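Local atomic coordinates of ATP phosphoribosyltransferase regulatory subunit (PDB entry 1Z7M), a protein that is required for the first step of histidine biosynthesis and may allow feedback regulation of ATP phosphoribosyltransferase activity by histidine. Residues Ser155-Val166 with Phe319-Met327; Thr175-Phe185 with Lys270-Pro280. All coordinates share one frame; numbering follows the deposited sequence.

Contact 1. Residues Ser155-Val166 with Phe319-Met327; sequences SELEILSLALQV and FAIGFCCHM
Phe323 rises from the strand 320-326 against the side of helix 152-169 that faces the sheet, where Ile159, Leu162, Ala163 and Val166 surround its ring. Its CB leaves the backbone toward the helix, and CG sits between the backbone N and the carbonyl carbon (chi1 67°), which stands the ring up from the strand. Followed outward, CD2 meets Ile159 CG2 at 3.7 Å, in the plane of the ring. CE2 is covered by Ala163, whose CB lies over one face, 4.0 Å from the ring centroid in a CH-pi contact; the small methyl lets the ring approach the helix backbone itself. On the other branch CE1 has Val166 CG2 at 4.2 Å, and at the tip the same methyl meets CZ near the ring plane at 3.7 Å.

Helix and strand run almost parallel, 8° apart, with their axes 8.5 Å from each other: this helix lies along a central strand of the mixed sheet of a class-II aminoacyl-tRNA synthetase fold. Ile321 carries CG1 anti to its backbone N (chi1 177°), and its CG2 lies 3.7 Å from Ile159 CG1 as the two branched chains slide past each other. With an alanine in place of Phe323, Ala163 and Val166 would probably lose their aromatic partner, opening a gap between helix and sheet. Beyond the ring, Val166 CG1 rests on Cys325 SG at 3.8 Å.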
loop_
_atom_site.group_PDB
_atom_site.type_symbol
_atom_site.label_atom_id
_atom_site.label_comp_id
_atom_site.label_asym_id
_atom_site.label_seq_id
_atom_site.Cartn_x
_atom_site.Cartn_y
_atom_site.Cartn_z
ATOM N N SER B 155 -42.562 8.794 2.674
ATOM C CA SER B 155 -41.361 7.991 2.534
ATOM C C SER B 155 -41.471 6.630 3.191
ATOM O O SER B 155 -41.349 5.602 2.529
ATOM C CB SER B 155 -40.171 8.742 3.123
ATOM O OG SER B 155 -39.973 9.956 2.430
ATOM N N GLU B 156 -41.704 6.630 4.495
ATOM C CA GLU B 156 -41.799 5.390 5.230
ATOM C C GLU B 156 -42.750 4.393 4.584
ATOM O O GLU B 156 -42.506 3.186 4.630
ATOM C CB GLU B 156 -42.188 5.676 6.678
ATOM C CG GLU B 156 -41.302 6.767 7.316
ATOM C CD GLU B 156 -41.386 6.842 8.851
ATOM O OE1 GLU B 156 -42.511 6.969 9.388
ATOM O OE2 GLU B 156 -40.320 6.787 9.519
ATOM N N LEU B 157 -43.819 4.882 3.958
ATOM C CA LEU B 157 -44.777 3.983 3.306
ATOM C C LEU B 157 -44.300 3.551 1.938
ATOM O O LEU B 157 -44.530 2.414 1.518
ATOM C CB LEU B 157 -46.148 4.645 3.191
ATOM C CG LEU B 157 -47.039 4.327 4.394
ATOM C CD1 LEU B 157 -48.176 5.341 4.511
ATOM C CD2 LEU B 157 -47.559 2.894 4.261
ATOM N N GLU B 158 -43.630 4.466 1.249
ATOM C CA GLU B 158 -43.116 4.177 -0.076
ATOM C C GLU B 158 -42.040 3.112 -0.002
ATOM O O GLU B 158 -42.060 2.154 -0.771
ATOM C CB GLU B 158 -42.534 5.434 -0.707
ATOM C CG GLU B 158 -42.153 5.256 -2.152
ATOM C CD GLU B 158 -41.532 6.507 -2.745
ATOM O OE1 GLU B 158 -42.066 7.615 -2.489
ATOM O OE2 GLU B 158 -40.515 6.378 -3.473
ATOM N N ILE B 159 -41.104 3.274 0.930
ATOM C CA ILE B 159 -40.016 2.318 1.084
ATOM C C ILE B 159 -40.515 0.946 1.563
ATOM O O ILE B 159 -40.174 -0.070 0.968
ATOM C CB ILE B 159 -38.934 2.886 2.039
ATOM C CG1 ILE B 159 -38.303 4.146 1.425
ATOM C CG2 ILE B 159 -37.841 1.867 2.290
ATOM C CD1 ILE B 159 -37.405 3.883 0.229
ATOM N N LEU B 160 -41.332 0.914 2.612
ATOM C CA LEU B 160 -41.877 -0.350 3.135
ATOM C C LEU B 160 -42.656 -1.116 2.083
ATOM O O LEU B 160 -42.594 -2.338 1.992
ATOM C CB LEU B 160 -42.814 -0.076 4.305
ATOM C CG LEU B 160 -42.187 -0.028 5.689
ATOM C CD1 LEU B 160 -43.180 0.537 6.673
ATOM C CD2 LEU B 160 -41.770 -1.421 6.091
ATOM N N SER B 161 -43.419 -0.368 1.305
ATOM C CA SER B 161 -44.224 -0.938 0.247
ATOM C C SER B 161 -43.316 -1.585 -0.805
ATOM O O SER B 161 -43.452 -2.774 -1.122
ATOM C CB SER B 161 -45.059 0.169 -0.375
ATOM O OG SER B 161 -46.340 -0.319 -0.707
ATOM N N LEU B 162 -42.389 -0.785 -1.332
ATOM C CA LEU B 162 -41.423 -1.218 -2.343
ATOM C C LEU B 162 -40.696 -2.462 -1.889
ATOM O O LEU B 162 -40.610 -3.434 -2.622
ATOM C CB LEU B 162 -40.396 -0.122 -2.586
ATOM C CG LEU B 162 -40.227 0.349 -4.024
ATOM C CD1 LEU B 162 -39.160 1.444 -4.070
ATOM C CD2 LEU B 162 -39.853 -0.820 -4.907
ATOM N N ALA B 163 -40.158 -2.414 -0.676
ATOM C CA ALA B 163 -39.443 -3.542 -0.101
ATOM C C ALA B 163 -40.277 -4.820 -0.206
ATOM O O ALA B 163 -39.772 -5.882 -0.577
ATOM C CB ALA B 163 -39.105 -3.255 1.356
ATOM N N LEU B 164 -41.556 -4.716 0.126
ATOM C CA LEU B 164 -42.438 -5.865 0.049
ATOM C C LEU B 164 -42.559 -6.364 -1.392
ATOM O O LEU B 164 -42.607 -7.582 -1.649
ATOM C CB LEU B 164 -43.814 -5.501 0.593
ATOM C CG LEU B 164 -43.892 -5.347 2.107
ATOM C CD1 LEU B 164 -45.329 -5.095 2.498
ATOM C CD2 LEU B 164 -43.394 -6.602 2.782
ATOM N N GLN B 165 -42.608 -5.424 -2.333
ATOM C CA GLN B 165 -42.714 -5.786 -3.737
ATOM C C GLN B 165 -41.442 -6.499 -4.139
ATOM O O GLN B 165 -41.490 -7.536 -4.775
ATOM C CB GLN B 165 -42.930 -4.537 -4.592
ATOM C CG GLN B 165 -44.170 -3.749 -4.201
ATOM C CD GLN B 165 -44.413 -2.561 -5.109
ATOM O OE1 GLN B 165 -44.597 -2.719 -6.313
ATOM N NE2 GLN B 165 -44.405 -1.361 -4.537
ATOM N N VAL B 166 -40.305 -5.950 -3.733
ATOM C CA VAL B 166 -39.012 -6.542 -4.056
ATOM C C VAL B 166 -38.923 -7.982 -3.578
ATOM O O VAL B 166 -38.336 -8.835 -4.246
ATOM C CB VAL B 166 -37.847 -5.748 -3.430
ATOM C CG1 VAL B 166 -36.546 -6.444 -3.692
ATOM C CG2 VAL B 166 -37.791 -4.365 -4.026
ATOM N N PHE B 319 -35.393 13.752 5.827
ATOM C CA PHE B 319 -35.774 12.354 5.900
ATOM C C PHE B 319 -35.023 11.508 4.858
ATOM O O PHE B 319 -35.183 11.673 3.651
ATOM C CB PHE B 319 -37.284 12.200 5.717
ATOM C CG PHE B 319 -38.097 12.924 6.752
ATOM N N ALA B 320 -34.210 10.627 5.394
ATOM C CA ALA B 320 -33.392 9.679 4.638
ATOM C C ALA B 320 -33.747 8.245 5.029
ATOM O O ALA B 320 -33.665 7.858 6.194
ATOM C CB ALA B 320 -31.914 9.949 4.849
ATOM N N ILE B 321 -34.144 7.454 4.050
ATOM C CA ILE B 321 -34.518 6.083 4.332
ATOM C C ILE B 321 -34.249 5.216 3.107
ATOM O O ILE B 321 -34.220 5.708 1.979
ATOM C CB ILE B 321 -36.031 6.002 4.768
ATOM C CG1 ILE B 321 -36.454 4.552 4.994
ATOM C CG2 ILE B 321 -36.937 6.660 3.721
ATOM C CD1 ILE B 321 -37.841 4.429 5.587
ATOM N N GLY B 322 -34.028 3.929 3.335
ATOM C CA GLY B 322 -33.769 3.030 2.234
ATOM C C GLY B 322 -33.605 1.624 2.743
ATOM O O GLY B 322 -33.811 1.349 3.920
ATOM N N PHE B 323 -33.259 0.720 1.844
ATOM C CA PHE B 323 -33.040 -0.659 2.236
ATOM C C PHE B 323 -32.035 -1.292 1.288
ATOM O O PHE B 323 -31.682 -0.706 0.258
ATOM C CB PHE B 323 -34.367 -1.448 2.296
ATOM C CG PHE B 323 -35.039 -1.655 0.970
ATOM C CD1 PHE B 323 -34.557 -2.587 0.066
ATOM C CD2 PHE B 323 -36.187 -0.943 0.649
ATOM C CE1 PHE B 323 -35.215 -2.811 -1.142
ATOM C CE2 PHE B 323 -36.855 -1.157 -0.553
ATOM C CZ PHE B 323 -36.368 -2.093 -1.451
ATOM N N CYS B 324 -31.574 -2.485 1.643
ATOM C CA CYS B 324 -30.571 -3.168 0.858
ATOM C C CYS B 324 -30.816 -4.657 0.763
ATOM O O CYS B 324 -31.201 -5.290 1.745
ATOM C CB CYS B 324 -29.208 -2.905 1.476
ATOM S SG CYS B 324 -27.962 -4.076 1.014
ATOM N N CYS B 325 -30.587 -5.208 -0.429
ATOM C CA CYS B 325 -30.793 -6.635 -0.689
ATOM C C CYS B 325 -29.486 -7.399 -0.685
ATOM O O CYS B 325 -28.544 -7.049 -1.388
ATOM C CB CYS B 325 -31.501 -6.850 -2.037
ATOM S SG CYS B 325 -33.122 -6.088 -2.128
ATOM N N HIS B 326 -29.451 -8.460 0.107
ATOM C CA HIS B 326 -28.279 -9.285 0.224
ATOM C C HIS B 326 -28.403 -10.459 -0.722
ATOM O O HIS B 326 -28.767 -11.560 -0.325
ATOM C CB HIS B 326 -28.139 -9.718 1.675
ATOM C CG HIS B 326 -28.125 -8.564 2.630
ATOM N ND1 HIS B 326 -28.994 -8.472 3.696
ATOM C CD2 HIS B 326 -27.406 -7.418 2.631
ATOM C CE1 HIS B 326 -28.816 -7.314 4.307
ATOM N NE2 HIS B 326 -27.859 -6.655 3.680
ATOM N N MET B 327 -28.079 -10.195 -1.987
ATOM C CA MET B 327 -28.161 -11.161 -3.081
ATOM C C MET B 327 -27.409 -12.464 -2.861
ATOM O O MET B 327 -27.801 -13.499 -3.373
ATOM C CB MET B 327 -27.673 -10.500 -4.367
ATOM C CG MET B 327 -28.291 -9.145 -4.665
ATOM S SD MET B 327 -30.112 -9.116 -4.832
ATOM C CE MET B 327 -30.451 -10.622 -5.795
#

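Contact 2. Residues Thr175-Phe185 with Lys270-Pro280; sequences TVFEIGSAKFF and KPIIIDLGMVP
The rings of Phe184 and Phe185, at the start of the helix 182-191, each receive an aliphatic group of 270-280 over one face. Leu276 CD2 stands over the centre of the Phe184 ring, 3.7 Å from the centroid. On the next residue, Pro280 CD lies over the ring centre of Phe185, with Pro280 CG reaching toward CD2. Both phenylalanines hold CG anti to the backbone N (chi1 175° for Phe184, 165° for Phe185), which carries the rings out from the helix toward the loop. Ser181 caps this helix, its OG accepting from Phe184 N.

Upstream, the strands 175-181 and 272-274 pair in parallel at the margin of the mixed sheet, 272-274 being the outermost strand on that side within this chain. Ile179 N donates to Ile273 O at 2.8 Å, and Asp275 N to Ile179 O at 3.0 Å; both bonds are nearly straight. Branched isoleucines suit this extended backbone: Ile179 CD1 packs on Ile272 CG2 at 3.5 Å, crossing at about a right angle.

On the face carrying Glu178 and Ile273, Glu178 lies alongside Asp275, pointing the same way, Glu178 OE2 to Asp275 OD2 3.8 Å; a phosphate ion, probably from the crystallisation liquor, lies beside the Glu178 side chain. A basic side chain of another protein's chain pairs with Glu178 and would probably ease the repulsion. Asp275 OD1 also accepts from Gly277 N at 2.7 Å, an Asx turn. Further along the loop, Met278 SD packs against Gly180 N and CA.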
loop_
_atom_site.group_PDB
_atom_site.type_symbol
_atom_site.label_atom_id
_atom_site.label_comp_id
_atom_site.label_asym_id
_atom_site.label_seq_id
_atom_site.Cartn_x
_atom_site.Cartn_y
_atom_site.Cartn_z
ATOM N N THR B 175 -40.883 -16.544 3.418
ATOM C CA THR B 175 -40.176 -15.370 3.934
ATOM C C THR B 175 -40.998 -14.477 4.852
ATOM O O THR B 175 -42.132 -14.113 4.542
ATOM C CB THR B 175 -39.663 -14.438 2.797
ATOM O OG1 THR B 175 -40.774 -13.840 2.112
ATOM C CG2 THR B 175 -38.810 -15.208 1.808
ATOM N N VAL B 176 -40.402 -14.094 5.972
ATOM C CA VAL B 176 -41.067 -13.210 6.908
ATOM C C VAL B 176 -40.433 -11.822 6.892
ATOM O O VAL B 176 -39.217 -11.667 6.747
ATOM C CB VAL B 176 -41.020 -13.770 8.339
ATOM C CG1 VAL B 176 -41.526 -15.196 8.333
ATOM C CG2 VAL B 176 -39.613 -13.695 8.895
ATOM N N PHE B 177 -41.282 -10.818 7.036
ATOM C CA PHE B 177 -40.852 -9.435 7.050
ATOM C C PHE B 177 -41.088 -8.905 8.473
ATOM O O PHE B 177 -42.157 -9.127 9.044
ATOM C CB PHE B 177 -41.680 -8.667 6.037
ATOM C CG PHE B 177 -41.190 -7.303 5.790
ATOM C CD1 PHE B 177 -40.252 -7.063 4.802
ATOM C CD2 PHE B 177 -41.668 -6.241 6.543
ATOM C CE1 PHE B 177 -39.794 -5.774 4.558
ATOM C CE2 PHE B 177 -41.221 -4.946 6.315
ATOM C CZ PHE B 177 -40.281 -4.710 5.318
ATOM N N GLU B 178 -40.094 -8.225 9.046
ATOM C CA GLU B 178 -40.187 -7.692 10.416
ATOM C C GLU B 178 -39.928 -6.201 10.520
ATOM O O GLU B 178 -38.926 -5.709 10.010
ATOM C CB GLU B 178 -39.180 -8.380 11.340
ATOM C CG GLU B 178 -39.429 -9.853 11.608
ATOM C CD GLU B 178 -38.266 -10.508 12.352
ATOM O OE1 GLU B 178 -38.360 -11.716 12.665
ATOM O OE2 GLU B 178 -37.251 -9.821 12.617
ATOM N N ILE B 179 -40.814 -5.481 11.199
ATOM C CA ILE B 179 -40.619 -4.052 11.377
ATOM C C ILE B 179 -40.426 -3.708 12.844
ATOM O O ILE B 179 -40.874 -4.432 13.734
ATOM C CB ILE B 179 -41.793 -3.250 10.838
ATOM C CG1 ILE B 179 -43.088 -3.701 11.508
ATOM C CG2 ILE B 179 -41.876 -3.421 9.350
ATOM C CD1 ILE B 179 -44.292 -2.898 11.069
ATOM N N GLY B 180 -39.754 -2.595 13.089
ATOM C CA GLY B 180 -39.503 -2.189 14.456
ATOM C C GLY B 180 -39.314 -0.693 14.598
ATOM O O GLY B 180 -39.464 0.056 13.628
ATOM N N SER B 181 -38.980 -0.264 15.812
ATOM C CA SER B 181 -38.780 1.148 16.097
ATOM C C SER B 181 -37.581 1.446 16.998
ATOM O O SER B 181 -37.508 0.965 18.127
ATOM C CB SER B 181 -40.038 1.707 16.738
ATOM O OG SER B 181 -39.854 3.063 17.090
ATOM N N ALA B 182 -36.647 2.245 16.489
ATOM C CA ALA B 182 -35.467 2.613 17.249
ATOM C C ALA B 182 -35.940 3.442 18.426
ATOM O O ALA B 182 -35.395 3.367 19.522
ATOM C CB ALA B 182 -34.521 3.428 16.386
ATOM N N LYS B 183 -36.979 4.229 18.188
ATOM C CA LYS B 183 -37.544 5.095 19.212
ATOM C C LYS B 183 -38.137 4.304 20.383
ATOM O O LYS B 183 -38.029 4.716 21.537
ATOM C CB LYS B 183 -38.607 5.986 18.576
ATOM C CG LYS B 183 -38.701 7.383 19.161
ATOM C CD LYS B 183 -39.719 8.224 18.382
ATOM C CE LYS B 183 -40.021 9.574 19.050
ATOM N NZ LYS B 183 -40.622 9.445 20.428
ATOM N N PHE B 184 -38.774 3.179 20.087
ATOM C CA PHE B 184 -39.352 2.334 21.120
ATOM C C PHE B 184 -38.173 1.638 21.800
ATOM O O PHE B 184 -38.144 1.511 23.024
ATOM C CB PHE B 184 -40.290 1.309 20.482
ATOM C CG PHE B 184 -40.866 0.293 21.450
ATOM C CD1 PHE B 184 -42.190 0.391 21.877
ATOM C CD2 PHE B 184 -40.099 -0.782 21.904
ATOM C CE1 PHE B 184 -42.735 -0.562 22.732
ATOM C CE2 PHE B 184 -40.637 -1.740 22.763
ATOM C CZ PHE B 184 -41.952 -1.630 23.176
ATOM N N PHE B 185 -37.200 1.190 21.006
ATOM C CA PHE B 185 -36.023 0.532 21.557
ATOM C C PHE B 185 -35.391 1.493 22.545
ATOM O O PHE B 185 -35.136 1.138 23.690
ATOM C CB PHE B 185 -35.003 0.212 20.464
ATOM C CG PHE B 185 -33.634 -0.145 20.997
ATOM C CD1 PHE B 185 -33.387 -1.407 21.532
ATOM C CD2 PHE B 185 -32.598 0.788 20.971
ATOM C CE1 PHE B 185 -32.141 -1.731 22.023
ATOM C CE2 PHE B 185 -31.353 0.469 21.460
ATOM C CZ PHE B 185 -31.121 -0.792 21.987
ATOM N N LYS B 270 -48.641 -8.267 2.306
ATOM C CA LYS B 270 -47.999 -9.394 2.978
ATOM C C LYS B 270 -48.147 -9.249 4.487
ATOM O O LYS B 270 -48.108 -8.141 5.018
ATOM C CB LYS B 270 -46.515 -9.438 2.634
ATOM C CG LYS B 270 -45.762 -10.571 3.307
ATOM C CD LYS B 270 -44.294 -10.568 2.912
ATOM C CE LYS B 270 -43.601 -11.822 3.396
ATOM N NZ LYS B 270 -44.202 -13.030 2.774
ATOM N N PRO B 271 -48.318 -10.370 5.205
ATOM C CA PRO B 271 -48.460 -10.242 6.657
ATOM C C PRO B 271 -47.171 -9.730 7.287
ATOM O O PRO B 271 -46.125 -10.385 7.235
ATOM C CB PRO B 271 -48.814 -11.664 7.094
ATOM C CG PRO B 271 -48.098 -12.519 6.088
ATOM C CD PRO B 271 -48.369 -11.784 4.789
ATOM N N ILE B 272 -47.245 -8.541 7.866
ATOM C CA ILE B 272 -46.089 -7.937 8.508
ATOM C C ILE B 272 -45.955 -8.446 9.938
ATOM O O ILE B 272 -46.936 -8.827 10.576
ATOM C CB ILE B 272 -46.208 -6.397 8.537
ATOM C CG1 ILE B 272 -46.398 -5.869 7.121
ATOM C CG2 ILE B 272 -44.980 -5.787 9.174
ATOM C CD1 ILE B 272 -45.375 -6.380 6.154
ATOM N N ILE B 273 -44.731 -8.452 10.439
ATOM C CA ILE B 273 -44.483 -8.902 11.789
ATOM C C ILE B 273 -43.819 -7.790 12.590
ATOM O O ILE B 273 -42.869 -7.157 12.139
ATOM C CB ILE B 273 -43.625 -10.149 11.762
ATOM C CG1 ILE B 273 -44.436 -11.276 11.141
ATOM C CG2 ILE B 273 -43.190 -10.515 13.137
ATOM C CD1 ILE B 273 -43.620 -12.488 10.785
ATOM N N ILE B 274 -44.348 -7.532 13.776
ATOM C CA ILE B 274 -43.797 -6.483 14.607
ATOM C C ILE B 274 -42.857 -7.068 15.651
ATOM O O ILE B 274 -43.237 -7.957 16.420
ATOM C CB ILE B 274 -44.931 -5.669 15.289
ATOM C CG1 ILE B 274 -45.830 -5.042 14.214
ATOM C CG2 ILE B 274 -44.329 -4.593 16.193
ATOM C CD1 ILE B 274 -46.991 -4.200 14.728
ATOM N N ASP B 275 -41.615 -6.588 15.647
ATOM C CA ASP B 275 -40.624 -7.053 16.605
ATOM C C ASP B 275 -40.214 -5.895 17.498
ATOM O O ASP B 275 -39.470 -5.006 17.087
ATOM C CB ASP B 275 -39.383 -7.602 15.905
ATOM C CG ASP B 275 -38.530 -8.454 16.831
ATOM O OD1 ASP B 275 -38.470 -8.141 18.045
ATOM O OD2 ASP B 275 -37.919 -9.436 16.349
ATOM N N LEU B 276 -40.709 -5.899 18.726
ATOM C CA LEU B 276 -40.374 -4.836 19.656
ATOM C C LEU B 276 -39.047 -5.150 20.336
ATOM O O LEU B 276 -38.576 -4.394 21.177
ATOM C CB LEU B 276 -41.484 -4.692 20.698
ATOM C CG LEU B 276 -42.837 -4.220 20.165
ATOM C CD1 LEU B 276 -43.882 -4.266 21.267
ATOM C CD2 LEU B 276 -42.686 -2.818 19.621
ATOM N N GLY B 277 -38.449 -6.277 19.965
ATOM C CA GLY B 277 -37.182 -6.655 20.555
ATOM C C GLY B 277 -36.043 -6.476 19.576
ATOM O O GLY B 277 -34.937 -6.952 19.804
ATOM N N MET B 278 -36.320 -5.784 18.482
ATOM C CA MET B 278 -35.332 -5.532 17.450
ATOM C C MET B 278 -34.328 -4.484 17.903
ATOM O O MET B 278 -34.720 -3.412 18.352
ATOM C CB MET B 278 -36.047 -5.050 16.195
ATOM C CG MET B 278 -35.147 -4.761 15.031
ATOM S SD MET B 278 -36.071 -4.228 13.583
ATOM C CE MET B 278 -36.618 -5.821 12.954
ATOM N N VAL B 279 -33.035 -4.792 17.794
ATOM C CA VAL B 279 -31.976 -3.849 18.181
ATOM C C VAL B 279 -31.501 -3.098 16.931
ATOM O O VAL B 279 -31.041 -3.709 15.969
ATOM C CB VAL B 279 -30.759 -4.575 18.785
ATOM C CG1 VAL B 279 -29.711 -3.583 19.121
ATOM C CG2 VAL B 279 -31.146 -5.345 20.010
ATOM N N PRO B 280 -31.591 -1.763 16.936
ATOM C CA PRO B 280 -31.176 -0.929 15.799
ATOM C C PRO B 280 -29.791 -1.323 15.304
ATOM O O PRO B 280 -28.844 -1.352 16.086
ATOM C CB PRO B 280 -31.164 0.478 16.376
ATOM C CG PRO B 280 -32.048 0.403 17.543
ATOM C CD PRO B 280 -31.818 -0.947 18.132
#

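In the fold
Both contacts are largely buried and belong to the same mixed sheet, but they use it differently. Contact 1 lays a helix on a central strand and is held by side-chain packing; contact 2 joins neighbouring strands by backbone bonds, adds ring packing at the start of helix 182-191, and sets two carboxylates side by side at the sheet margin, where Glu178 meets another protein's chain. Helix 152-169 is followed in the chain by strand 175-181, and contact 2 is nested within the loop closed by contact 1. The two meet where Leu160 CD2 lies 3.6 Å from Phe177 CE2. Thus the helix serves both: one side covers strand 320-326, another packs on the face carrying Phe177, Ile179 and Ile272.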